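Local coordinates for protein Dhd127_b (Synthetic construct, PDB 6DLM) that probably pairs selectively with its designed partner chain, forming one half of a de novo helical-bundle heterodimer, at residues L26-E31 / R47-R52. Residues are numbered along the deposited sequence; the frame is centred on the assembly and turned at random.
Sequences LETQKE and RELVRR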
loop_
_atom_site.group_PDB
_atom_site.type_symbol
_atom_site.label_atom_id
_atom_site.label_comp_id
_atom_site.label_asym_id
_atom_site.label_seq_id
_atom_site.Cartn_x
_atom_site.Cartn_y
_atom_site.Cartn_z
ATOM N N LEU B 26 4.888 0.120 -3.778
ATOM C CA LEU B 26 5.202 1.539 -3.798
ATOM C C LEU B 26 6.453 1.807 -4.656
ATOM O O LEU B 26 6.472 2.756 -5.405
ATOM C CB LEU B 26 5.388 2.082 -2.381
ATOM C CG LEU B 26 4.084 2.165 -1.580
ATOM C CD1 LEU B 26 4.318 2.566 -0.133
ATOM C CD2 LEU B 26 3.141 3.146 -2.245
ATOM N N GLU B 27 7.474 0.971 -4.546
ATOM C CA GLU B 27 8.669 1.149 -5.371
ATOM C C GLU B 27 8.350 1.009 -6.871
ATOM O O GLU B 27 8.867 1.759 -7.683
ATOM C CB GLU B 27 9.768 0.167 -4.971
ATOM C CG GLU B 27 11.118 0.497 -5.580
ATOM C CD GLU B 27 12.256 -0.311 -4.983
ATOM O OE1 GLU B 27 12.382 -1.505 -5.311
ATOM O OE2 GLU B 27 13.039 0.258 -4.199
ATOM N N THR B 28 7.512 0.045 -7.212
ATOM C CA THR B 28 7.089 -0.130 -8.587
ATOM C C THR B 28 6.326 1.118 -9.070
ATOM O O THR B 28 6.576 1.612 -10.144
ATOM C CB THR B 28 6.158 -1.341 -8.693
ATOM O OG1 THR B 28 6.841 -2.502 -8.218
ATOM C CG2 THR B 28 5.715 -1.540 -10.105
ATOM N N GLN B 29 5.416 1.606 -8.249
ATOM C CA GLN B 29 4.679 2.824 -8.559
ATOM C C GLN B 29 5.586 4.072 -8.633
ATOM O O GLN B 29 5.348 4.957 -9.442
ATOM C CB GLN B 29 3.526 2.999 -7.581
ATOM C CG GLN B 29 2.415 2.009 -7.859
ATOM C CD GLN B 29 1.582 2.411 -9.066
ATOM O OE1 GLN B 29 1.203 3.557 -9.200
ATOM N NE2 GLN B 29 1.296 1.461 -9.939
ATOM N N LYS B 30 6.577 4.179 -7.756
ATOM C CA LYS B 30 7.508 5.289 -7.837
ATOM C C LYS B 30 8.295 5.261 -9.168
ATOM O O LYS B 30 8.495 6.302 -9.768
ATOM C CB LYS B 30 8.459 5.278 -6.647
ATOM C CG LYS B 30 9.328 6.518 -6.562
ATOM C CD LYS B 30 8.502 7.794 -6.583
ATOM C CE LYS B 30 7.659 7.929 -5.325
ATOM N NZ LYS B 30 7.106 9.298 -5.119
ATOM N N GLU B 31 8.742 4.095 -9.610
ATOM C CA GLU B 31 9.442 4.055 -10.894
ATOM C C GLU B 31 8.491 4.534 -12.004
ATOM O O GLU B 31 8.878 5.336 -12.837
ATOM C CB GLU B 31 9.958 2.655 -11.229
ATOM C CG GLU B 31 10.606 2.560 -12.607
ATOM C CD GLU B 31 11.027 1.149 -12.997
ATOM O OE1 GLU B 31 11.075 0.283 -12.124
ATOM O OE2 GLU B 31 11.333 0.913 -14.173
ATOM N N ARG B 47 3.756 0.275 -19.092
ATOM C CA ARG B 47 2.661 -0.673 -19.186
ATOM C C ARG B 47 2.991 -1.930 -18.383
ATOM O O ARG B 47 2.121 -2.499 -17.754
ATOM C CB ARG B 47 2.375 -1.037 -20.642
ATOM C CG ARG B 47 1.586 0.013 -21.399
ATOM C CD ARG B 47 0.156 0.125 -20.890
ATOM N NE ARG B 47 -0.632 1.030 -21.718
ATOM C CZ ARG B 47 -1.853 1.459 -21.425
ATOM N NH1 ARG B 47 -2.456 1.070 -20.320
ATOM N NH2 ARG B 47 -2.474 2.276 -22.261
ATOM N N GLU B 48 4.243 -2.377 -18.442
ATOM C CA GLU B 48 4.657 -3.537 -17.657
ATOM C C GLU B 48 4.578 -3.251 -16.141
ATOM O O GLU B 48 4.186 -4.121 -15.383
ATOM C CB GLU B 48 6.055 -4.001 -18.052
ATOM C CG GLU B 48 6.643 -5.070 -17.151
ATOM C CD GLU B 48 5.868 -6.375 -17.151
ATOM O OE1 GLU B 48 6.180 -7.242 -16.316
ATOM O OE2 GLU B 48 4.956 -6.534 -17.980
ATOM N N LEU B 49 4.963 -2.052 -15.721
ATOM C CA LEU B 49 4.861 -1.675 -14.305
ATOM C C LEU B 49 3.399 -1.683 -13.837
ATOM O O LEU B 49 3.114 -2.076 -12.720
ATOM C CB LEU B 49 5.489 -0.311 -14.040
ATOM C CG LEU B 49 6.997 -0.259 -14.247
ATOM C CD1 LEU B 49 7.491 1.175 -14.277
ATOM C CD2 LEU B 49 7.709 -1.072 -13.180
ATOM N N VAL B 50 2.504 -1.218 -14.687
ATOM C CA VAL B 50 1.093 -1.261 -14.360
ATOM C C VAL B 50 0.629 -2.714 -14.210
ATOM O O VAL B 50 -0.034 -3.037 -13.248
ATOM C CB VAL B 50 0.243 -0.584 -15.445
ATOM C CG1 VAL B 50 -1.225 -0.936 -15.261
ATOM C CG2 VAL B 50 0.450 0.916 -15.424
ATOM N N ARG B 51 1.021 -3.580 -15.134
ATOM C CA ARG B 51 0.625 -4.982 -15.053
ATOM C C ARG B 51 1.149 -5.628 -13.767
ATOM O O ARG B 51 0.410 -6.300 -13.071
ATOM C CB ARG B 51 1.169 -5.753 -16.259
ATOM C CG ARG B 51 0.621 -7.159 -16.409
ATOM C CD ARG B 51 1.449 -7.984 -17.380
ATOM N NE ARG B 51 2.771 -8.271 -16.842
ATOM C CZ ARG B 51 3.002 -9.151 -15.879
ATOM N NH1 ARG B 51 2.001 -9.843 -15.364
ATOM N NH2 ARG B 51 4.230 -9.351 -15.431
ATOM N N ARG B 52 2.416 -5.416 -13.450
ATOM C CA ARG B 52 2.959 -5.937 -12.206
ATOM C C ARG B 52 2.254 -5.323 -10.983
ATOM O O ARG B 52 1.969 -6.020 -10.023
ATOM C CB ARG B 52 4.457 -5.672 -12.109
ATOM C CG ARG B 52 5.270 -6.241 -13.252
ATOM C CD ARG B 52 6.759 -6.005 -13.032
ATOM N NE ARG B 52 7.550 -6.495 -14.151
ATOM C CZ ARG B 52 8.870 -6.411 -14.231
ATOM N NH1 ARG B 52 9.557 -5.852 -13.258
ATOM N NH2 ARG B 52 9.494 -6.889 -15.291
#
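Thr28 and Leu49 bring the backbones closest, with 6.3 Å between Thr28 CA and Leu49 CA, where helices 7-37 and 44-75 run antiparallel as the two arms of a helical hairpin. This hairpin is one half of a designed coiled-coil heterodimer, and the contact lies toward its loop end. Both CB atoms point at the opposing helix, and the two side chains run antiparallel, side by side. In Thr28, chi1 of -58° sets OG1 beside the backbone N and the CG2 methyl anti to it, facing the neighbour: CG2 lies 3.7 Å from Leu49 CD2 and equally near Leu49 O. Its hydroxyl is turned back into its own helix, where OG1 bonds to the carbonyl of Glu24. Leu49 also packs on Leu32 and Ile35, so it joins the hydrophobic layer inside the hairpin. The extended Glu31 chain lies transverse to this leucine; with CG anti to the backbone N (chi1 176°), it brings Glu31 CG to 3.8 Å from Leu49 CD1. The carboxylate end lies against both methyls while OE2 forms a salt bridge with Arg45, joining the two helices by charge. Gln29 NE2 bonds to Ser53 OG and to Ser29 OG of the Dhd127_a chain, a polar link from the hairpin to its partner. On helix 44-75, Arg51 holds both Glu48 oxygens on their syn sides, NE on OE2 and NH2 on OE1, each at 3.0 Å and tilted from the carboxylate plane. Arg52 completes this salt-bridge network: its NE, slightly out of that plane, meets the shared Glu48 OE1 on the anti side at 2.7 Å, with an N-H...O angle of 165°.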